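Local coordinates for NALP (Neisseria meningitidis, PDB 1UYN), which forms, as the outer-membrane translocator domain of an autotransporter, a hydrophilic pore for moving the secreted protease domain to the bacterial surface, at residues Arg27-Val32 with Ser108-Ile113; Tyr122-Phe127 with Thr174-Leu179. One frame throughout, in Å; residues are numbered along the deposited sequence.

Both contacts belong to the twelve-stranded antiparallel barrel of the autotransporter translocator domain, and their centres are about 12 Å apart. Interaction 1 sets the helix that runs inside the pore against the barrel wall; interaction 2 joins two strands of the wall by charged and polar side chains on the pore side. Strands 100-117 and 121-139 are neighbours, and probable backbone hydrogen bonds join the two contacts: Ala-111 N lies 2.8 Å from Phe-127 O, and Ile-113 N 2.8 Å from Gly-125 O. Inside, Leu-29 CD2 packs 3.9 Å from Leu-126 CD1. The detergent pentaethylene glycol monodecyl ether lies on the wall's outer face, about 9 Å from the inward-lying side chain of Arg-28.

Interaction 1: Arg27-Val32 with Ser108-Ile113; sequences RRLKAV and SLFAGI
Phe-110 carries this buried contact, its ring packing against Arg-28, Leu-29 and Val-32 of the pore helix. Ser-108, two residues earlier on the same face of the strand, reaches the preceding turn of the helix, where its OG is hydrogen-bonded to Gln-25. At Phe-110, CG stands beside the backbone N and anti to the carbonyl carbon (chi1 -51°), which lays the ring back along the helix, from Val-32 toward Arg-28. Its far end meets the aliphatic root of Arg-28, with Arg-28 CB lying obliquely 3.5 Å from Phe-110 CZ; arginine suits the place because its extended chain takes the guanidinium onward to Thr-69 and Gln-25. Leu-29 CD1 comes to the ring edge, in plane, 3.8 Å from Phe-110 CD2. At the near end, the beta-branched Val-32 sets CG2 3.5 Å from Phe-110 CB. Gly-112 follows on the same face, its backbone lying beside Val-32. The helix segment crosses strand 108-113 at 43°, with axes 8.5 Å apart. Strand 82-97 flanks the contact through Thr-87, which touches both Val-32 and Phe-110, while strand 121-139 does so through Ser-128, which touches both Leu-29 and Phe-110.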
ATOM      1  N   ARG A  27       0.182  -1.519  -0.272  1.00 21.41           N
ATOM      2  CA  ARG A  27      -0.089  -1.930   1.089  1.00 22.21           C
ATOM      3  C   ARG A  27      -1.171  -1.032   1.682  1.00 22.59           C
ATOM      4  O   ARG A  27      -2.017  -1.522   2.448  1.00 22.61           O
ATOM      5  CB  ARG A  27       1.162  -1.913   1.945  1.00 22.66           C
ATOM      6  CG  ARG A  27       2.203  -2.959   1.528  1.00 22.89           C
ATOM      7  CD  ARG A  27       3.372  -2.966   2.457  1.00 23.72           C
ATOM      8  NE  ARG A  27       4.249  -1.871   2.112  1.00 25.54           N
ATOM      9  CZ  ARG A  27       5.098  -1.927   1.108  1.00 29.31           C
ATOM     10  NH1 ARG A  27       5.182  -3.035   0.365  1.00 30.93           N
ATOM     11  NH2 ARG A  27       5.875  -0.887   0.841  1.00 30.00           N
ATOM     12  N   ARG A  28      -1.175   0.252   1.316  1.00 21.72           N
ATOM     13  CA  ARG A  28      -2.228   1.137   1.810  1.00 21.67           C
ATOM     14  C   ARG A  28      -3.581   0.592   1.420  1.00 21.42           C
ATOM     15  O   ARG A  28      -4.512   0.621   2.218  1.00 20.90           O
ATOM     16  CB  ARG A  28      -2.080   2.574   1.286  1.00 21.41           C
ATOM     17  CG  ARG A  28      -0.852   3.229   1.818  1.00 22.69           C
ATOM     18  CD  ARG A  28      -0.597   4.604   1.289  1.00 25.71           C
ATOM     19  NE  ARG A  28       0.711   5.126   1.737  1.00 25.42           N
ATOM     20  CZ  ARG A  28       1.742   5.387   0.933  1.00 25.15           C
ATOM     21  NH1 ARG A  28       1.682   5.157  -0.391  1.00 27.65           N
ATOM     22  NH2 ARG A  28       2.861   5.857   1.452  1.00 23.40           N
ATOM     23  N   LEU A  29      -3.689   0.105   0.191  1.00 21.88           N
ATOM     24  CA  LEU A  29      -4.930  -0.488  -0.285  1.00 22.37           C
ATOM     25  C   LEU A  29      -5.266  -1.798   0.486  1.00 22.98           C
ATOM     26  O   LEU A  29      -6.437  -2.080   0.788  1.00 22.08           O
ATOM     27  CB  LEU A  29      -4.827  -0.761  -1.781  1.00 22.45           C
ATOM     28  CG  LEU A  29      -6.177  -1.134  -2.414  1.00 22.20           C
ATOM     29  CD1 LEU A  29      -7.112   0.086  -2.520  1.00 22.78           C
ATOM     30  CD2 LEU A  29      -6.004  -1.803  -3.727  1.00 18.51           C
ATOM     31  N   LYS A  30      -4.239  -2.591   0.792  1.00 23.59           N
ATOM     32  CA  LYS A  30      -4.422  -3.830   1.551  1.00 24.26           C
ATOM     33  C   LYS A  30      -5.126  -3.501   2.852  1.00 23.01           C
ATOM     34  O   LYS A  30      -6.040  -4.189   3.259  1.00 23.58           O
ATOM     35  CB  LYS A  30      -3.072  -4.498   1.865  1.00 25.26           C
ATOM     36  CG  LYS A  30      -2.802  -5.878   1.212  1.00 29.65           C
ATOM     37  CD  LYS A  30      -1.230  -6.088   0.873  1.00 35.59           C
ATOM     38  CE  LYS A  30      -0.921  -6.127  -0.660  1.00 36.92           C
ATOM     39  NZ  LYS A  30       0.387  -5.422  -1.087  1.00 39.64           N
ATOM     40  N   ALA A  31      -4.710  -2.423   3.482  1.00 21.90           N
ATOM     41  CA  ALA A  31      -5.170  -2.044   4.809  1.00 21.45           C
ATOM     42  C   ALA A  31      -6.675  -1.674   4.835  1.00 21.56           C
ATOM     43  O   ALA A  31      -7.422  -1.992   5.760  1.00 21.15           O
ATOM     44  CB  ALA A  31      -4.296  -0.879   5.324  1.00 20.46           C
ATOM     45  N   VAL A  32      -7.104  -0.990   3.801  1.00 21.51           N
ATOM     46  CA  VAL A  32      -8.490  -0.634   3.630  1.00 21.68           C
ATOM     47  C   VAL A  32      -9.332  -1.887   3.325  1.00 22.15           C
ATOM     48  O   VAL A  32     -10.487  -1.995   3.740  1.00 21.80           O
ATOM     49  CB  VAL A  32      -8.576   0.397   2.462  1.00 21.80           C
ATOM     50  CG1 VAL A  32     -10.024   0.708   2.033  1.00 22.19           C
ATOM     51  CG2 VAL A  32      -7.854   1.658   2.862  1.00 21.76           C
ATOM     52  N   SER A 108      -4.485  10.336  -0.963  1.00 20.40           N
ATOM     53  CA  SER A 108      -5.187   9.241  -1.589  1.00 20.16           C
ATOM     54  C   SER A 108      -6.488   8.961  -0.917  1.00 20.33           C
ATOM     55  O   SER A 108      -6.574   8.954   0.323  1.00 20.04           O
ATOM     56  CB  SER A 108      -4.346   7.973  -1.497  1.00 20.35           C
ATOM     57  OG  SER A 108      -3.092   8.150  -2.103  1.00 19.17           O
ATOM     58  N   LEU A 109      -7.476   8.680  -1.755  1.00 20.40           N
ATOM     59  CA  LEU A 109      -8.740   8.152  -1.349  1.00 20.74           C
ATOM     60  C   LEU A 109      -8.782   6.662  -1.673  1.00 21.43           C
ATOM     61  O   LEU A 109      -8.515   6.250  -2.777  1.00 21.83           O
ATOM     62  CB  LEU A 109      -9.821   8.844  -2.109  1.00 20.68           C
ATOM     63  CG  LEU A 109     -11.172   8.140  -2.014  1.00 23.67           C
ATOM     64  CD1 LEU A 109     -11.741   8.107  -0.564  1.00 23.27           C
ATOM     65  CD2 LEU A 109     -12.142   8.859  -2.982  1.00 27.46           C
ATOM     66  N   PHE A 110      -9.161   5.843  -0.706  1.00 22.07           N
ATOM     67  CA  PHE A 110      -9.369   4.419  -0.949  1.00 22.11           C
ATOM     68  C   PHE A 110     -10.809   4.034  -0.722  1.00 20.89           C
ATOM     69  O   PHE A 110     -11.412   4.512   0.203  1.00 20.46           O
ATOM     70  CB  PHE A 110      -8.493   3.619   0.002  1.00 22.66           C
ATOM     71  CG  PHE A 110      -7.063   4.046  -0.015  1.00 24.07           C
ATOM     72  CD1 PHE A 110      -6.650   5.139   0.711  1.00 25.84           C
ATOM     73  CD2 PHE A 110      -6.142   3.378  -0.789  1.00 24.81           C
ATOM     74  CE1 PHE A 110      -5.327   5.531   0.687  1.00 26.25           C
ATOM     75  CE2 PHE A 110      -4.837   3.769  -0.800  1.00 26.12           C
ATOM     76  CZ  PHE A 110      -4.428   4.841  -0.046  1.00 25.64           C
ATOM     77  N   ALA A 111     -11.342   3.160  -1.567  1.00 19.96           N
ATOM     78  CA  ALA A 111     -12.705   2.668  -1.402  1.00 19.63           C
ATOM     79  C   ALA A 111     -12.766   1.152  -1.612  1.00 18.96           C
ATOM     80  O   ALA A 111     -12.055   0.587  -2.417  1.00 19.32           O
ATOM     81  CB  ALA A 111     -13.661   3.391  -2.368  1.00 19.18           C
ATOM     82  N   GLY A 112     -13.655   0.502  -0.910  1.00 18.41           N
ATOM     83  CA  GLY A 112     -13.789  -0.939  -1.022  1.00 18.22           C
ATOM     84  C   GLY A 112     -15.223  -1.383  -0.863  1.00 17.70           C
ATOM     85  O   GLY A 112     -15.967  -0.809  -0.104  1.00 15.50           O
ATOM     86  N   ILE A 113     -15.639  -2.378  -1.624  1.00 18.21           N
ATOM     87  CA  ILE A 113     -16.916  -3.028  -1.293  1.00 19.54           C
ATOM     88  C   ILE A 113     -16.689  -4.541  -1.158  1.00 18.13           C
ATOM     89  O   ILE A 113     -15.872  -5.121  -1.838  1.00 18.60           O
ATOM     90  CB  ILE A 113     -17.997  -2.669  -2.337  1.00 20.06           C
ATOM     91  CG1 ILE A 113     -19.320  -3.334  -1.953  1.00 21.99           C
ATOM     92  CG2 ILE A 113     -17.529  -3.093  -3.775  1.00 21.06           C
ATOM     93  CD1 ILE A 113     -20.312  -3.579  -3.174  1.00 24.99           C
TER

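Interaction 2: Tyr122-Phe127 with Thr174-Leu179; sequences YLKGLF and TVEGGL
Glu-176 receives both Tyr-122 and Lys-124 on a single oxygen, OE1. Tyr-122 OH donates a hydrogen bond of 2.6 Å to Glu-176 OE1, which accepts it on its anti lone pair, the one turned away from OE2. Lys-124 approaches from the syn side, 21° out of the carboxylate plane, and its NZ makes a salt bridge of 3.1 Å to Glu-176 OE1. The tyrosine ring meets this oxygen at its edge, with OE1 in the ring plane, while the ring and carboxylate planes stand nearly perpendicular at 88°.

Three side-chain shapes bring these groups together. Tyr-122 holds CG between its backbone N and carbonyl carbon (chi1 55°), from where its rigid ring sends the hydroxyl toward the next strand but one. Lys-124 is extended beyond CG, a long chain suited to lifting an ammonium group off the wall, and Glu-176 is likewise extended, carrying its carboxylate inward. Such reach is needed because strand 145-163 runs between the two segments: the CA atoms of Tyr-122 and Glu-176 are 9.2 Å apart, as are those of Lys-124 and Gly-178. Glu-176 touches Leu-160 of that intervening strand.

Further out, Lys-124 NZ also forms a salt bridge with Asp-37 and a hydrogen bond to the backbone carbonyl of Ser-33 near the end of the pore helix. Arg-114 of strand 100-117 makes a cation-pi contact with the ring of Tyr-122.

The contact thus ties side chains across three strands of the barrel and links them to the chain leaving the helix. With two donors on one oxygen, Glu-176 is probably stabilised as a carboxylate, and the flanking carboxylates of Glu-176 and Asp-37 would likewise favour a protonated, positively charged Lys-124.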
ATOM      1  N   TYR A 122     -16.700 -14.576  -0.242  1.00 12.89           N
ATOM      2  CA  TYR A 122     -17.085 -13.216  -0.600  1.00 13.55           C
ATOM      3  C   TYR A 122     -16.354 -12.713  -1.800  1.00 13.97           C
ATOM      4  O   TYR A 122     -15.396 -13.311  -2.209  1.00 13.41           O
ATOM      5  CB  TYR A 122     -16.789 -12.259   0.565  1.00 13.45           C
ATOM      6  CG  TYR A 122     -15.371 -12.323   0.996  1.00 12.99           C
ATOM      7  CD1 TYR A 122     -14.386 -11.605   0.332  1.00 14.85           C
ATOM      8  CD2 TYR A 122     -14.991 -13.182   2.007  1.00 14.43           C
ATOM      9  CE1 TYR A 122     -13.087 -11.701   0.710  1.00 15.84           C
ATOM     10  CE2 TYR A 122     -13.680 -13.294   2.375  1.00 15.62           C
ATOM     11  CZ  TYR A 122     -12.747 -12.545   1.741  1.00 14.75           C
ATOM     12  OH  TYR A 122     -11.470 -12.680   2.130  1.00 17.16           O
ATOM     13  N   LEU A 123     -16.788 -11.588  -2.344  1.00 15.33           N
ATOM     14  CA  LEU A 123     -15.977 -10.909  -3.344  1.00 17.39           C
ATOM     15  C   LEU A 123     -15.736  -9.522  -2.858  1.00 16.31           C
ATOM     16  O   LEU A 123     -16.595  -8.985  -2.222  1.00 16.06           O
ATOM     17  CB  LEU A 123     -16.661 -10.938  -4.735  1.00 18.73           C
ATOM     18  CG  LEU A 123     -17.165  -9.698  -5.512  1.00 23.04           C
ATOM     19  CD1 LEU A 123     -16.090  -8.855  -6.281  1.00 24.29           C
ATOM     20  CD2 LEU A 123     -18.204 -10.188  -6.510  1.00 26.50           C
ATOM     21  N   LYS A 124     -14.554  -8.973  -3.140  1.00 16.28           N
ATOM     22  CA  LYS A 124     -14.207  -7.573  -2.859  1.00 16.23           C
ATOM     23  C   LYS A 124     -13.865  -6.785  -4.134  1.00 15.91           C
ATOM     24  O   LYS A 124     -13.130  -7.269  -4.964  1.00 16.56           O
ATOM     25  CB  LYS A 124     -12.964  -7.497  -1.969  1.00 16.03           C
ATOM     26  CG  LYS A 124     -13.107  -7.974  -0.532  1.00 16.32           C
ATOM     27  CD  LYS A 124     -11.824  -7.608   0.314  1.00 15.21           C
ATOM     28  CE  LYS A 124     -11.930  -8.104   1.791  1.00 13.93           C
ATOM     29  NZ  LYS A 124     -10.614  -8.402   2.363  1.00 12.31           N
ATOM     30  N   GLY A 125     -14.392  -5.577  -4.266  1.00 15.79           N
ATOM     31  CA  GLY A 125     -13.937  -4.575  -5.220  1.00 15.54           C
ATOM     32  C   GLY A 125     -13.203  -3.487  -4.469  1.00 16.23           C
ATOM     33  O   GLY A 125     -13.618  -3.089  -3.418  1.00 17.40           O
ATOM     34  N   LEU A 126     -12.072  -3.046  -4.986  1.00 17.54           N
ATOM     35  CA  LEU A 126     -11.249  -1.987  -4.391  1.00 18.06           C
ATOM     36  C   LEU A 126     -10.949  -0.937  -5.465  1.00 18.70           C
ATOM     37  O   LEU A 126     -10.786  -1.264  -6.624  1.00 16.78           O
ATOM     38  CB  LEU A 126      -9.924  -2.551  -3.858  1.00 17.66           C
ATOM     39  CG  LEU A 126     -10.040  -3.805  -2.971  1.00 17.60           C
ATOM     40  CD1 LEU A 126      -8.720  -4.464  -2.741  1.00 17.22           C
ATOM     41  CD2 LEU A 126     -10.684  -3.479  -1.637  1.00 16.42           C
ATOM     42  N   PHE A 127     -10.912   0.321  -5.060  1.00 20.50           N
ATOM     43  CA  PHE A 127     -10.545   1.423  -5.943  1.00 22.45           C
ATOM     44  C   PHE A 127      -9.785   2.487  -5.141  1.00 22.47           C
ATOM     45  O   PHE A 127     -10.047   2.724  -3.968  1.00 24.52           O
ATOM     46  CB  PHE A 127     -11.794   2.033  -6.567  1.00 23.16           C
ATOM     47  CG  PHE A 127     -11.530   3.299  -7.330  1.00 27.15           C
ATOM     48  CD1 PHE A 127     -11.040   3.246  -8.640  1.00 30.32           C
ATOM     49  CD2 PHE A 127     -11.744   4.550  -6.746  1.00 30.17           C
ATOM     50  CE1 PHE A 127     -10.775   4.416  -9.373  1.00 28.63           C
ATOM     51  CE2 PHE A 127     -11.498   5.731  -7.491  1.00 30.09           C
ATOM     52  CZ  PHE A 127     -11.007   5.647  -8.798  1.00 29.90           C
ATOM     53  N   THR A 174      -9.027 -18.044   6.196  1.00 28.14           N
ATOM     54  CA  THR A 174      -9.530 -17.457   4.949  1.00 27.95           C
ATOM     55  C   THR A 174      -8.468 -17.481   3.869  1.00 27.01           C
ATOM     56  O   THR A 174      -7.330 -17.107   4.114  1.00 26.86           O
ATOM     57  CB  THR A 174     -10.004 -15.992   5.156  1.00 28.54           C
ATOM     58  OG1 THR A 174      -8.976 -15.194   5.728  1.00 29.72           O
ATOM     59  CG2 THR A 174     -11.020 -15.925   6.233  1.00 29.85           C
ATOM     60  N   VAL A 175      -8.849 -17.948   2.681  1.00 26.10           N
ATOM     61  CA  VAL A 175      -8.018 -17.878   1.476  1.00 24.91           C
ATOM     62  C   VAL A 175      -8.537 -16.778   0.578  1.00 23.62           C
ATOM     63  O   VAL A 175      -9.720 -16.623   0.371  1.00 23.22           O
ATOM     64  CB  VAL A 175      -8.028 -19.178   0.700  1.00 25.03           C
ATOM     65  CG1 VAL A 175      -7.139 -19.099  -0.504  1.00 25.36           C
ATOM     66  CG2 VAL A 175      -7.584 -20.346   1.609  1.00 27.03           C
ATOM     67  N   GLU A 176      -7.627 -16.012   0.037  1.00 22.68           N
ATOM     68  CA  GLU A 176      -7.980 -14.801  -0.651  1.00 22.47           C
ATOM     69  C   GLU A 176      -7.027 -14.558  -1.800  1.00 21.19           C
ATOM     70  O   GLU A 176      -5.837 -14.773  -1.677  1.00 20.62           O
ATOM     71  CB  GLU A 176      -7.969 -13.628   0.319  1.00 22.52           C
ATOM     72  CG  GLU A 176      -8.476 -12.386  -0.367  1.00 24.86           C
ATOM     73  CD  GLU A 176      -8.542 -11.195   0.539  1.00 25.35           C
ATOM     74  OE1 GLU A 176      -9.520 -11.091   1.311  1.00 26.25           O
ATOM     75  OE2 GLU A 176      -7.630 -10.363   0.436  1.00 25.48           O
ATOM     76  N   GLY A 177      -7.571 -14.102  -2.916  1.00 20.80           N
ATOM     77  CA  GLY A 177      -6.838 -14.030  -4.168  1.00 19.80           C
ATOM     78  C   GLY A 177      -7.502 -13.171  -5.236  1.00 19.43           C
ATOM     79  O   GLY A 177      -8.729 -13.115  -5.378  1.00 18.59           O
ATOM     80  N   GLY A 178      -6.674 -12.489  -6.023  1.00 19.71           N
ATOM     81  CA  GLY A 178      -7.194 -11.715  -7.132  1.00 18.62           C
ATOM     82  C   GLY A 178      -6.178 -10.921  -7.905  1.00 17.77           C
ATOM     83  O   GLY A 178      -5.075 -11.352  -8.120  1.00 16.49           O
ATOM     84  N   LEU A 179      -6.608  -9.762  -8.384  1.00 17.38           N
ATOM     85  CA  LEU A 179      -5.772  -8.932  -9.167  1.00 16.79           C
ATOM     86  C   LEU A 179      -5.872  -7.510  -8.656  1.00 17.16           C
ATOM     87  O   LEU A 179      -6.860  -7.140  -8.066  1.00 16.65           O
ATOM     88  CB  LEU A 179      -6.225  -9.018 -10.611  1.00 16.83           C
ATOM     89  CG  LEU A 179      -6.293 -10.400 -11.243  1.00 15.47           C
ATOM     90  CD1 LEU A 179      -7.047 -10.248 -12.534  1.00 15.93           C
ATOM     91  CD2 LEU A 179      -4.919 -11.031 -11.483  1.00 15.02           C
TER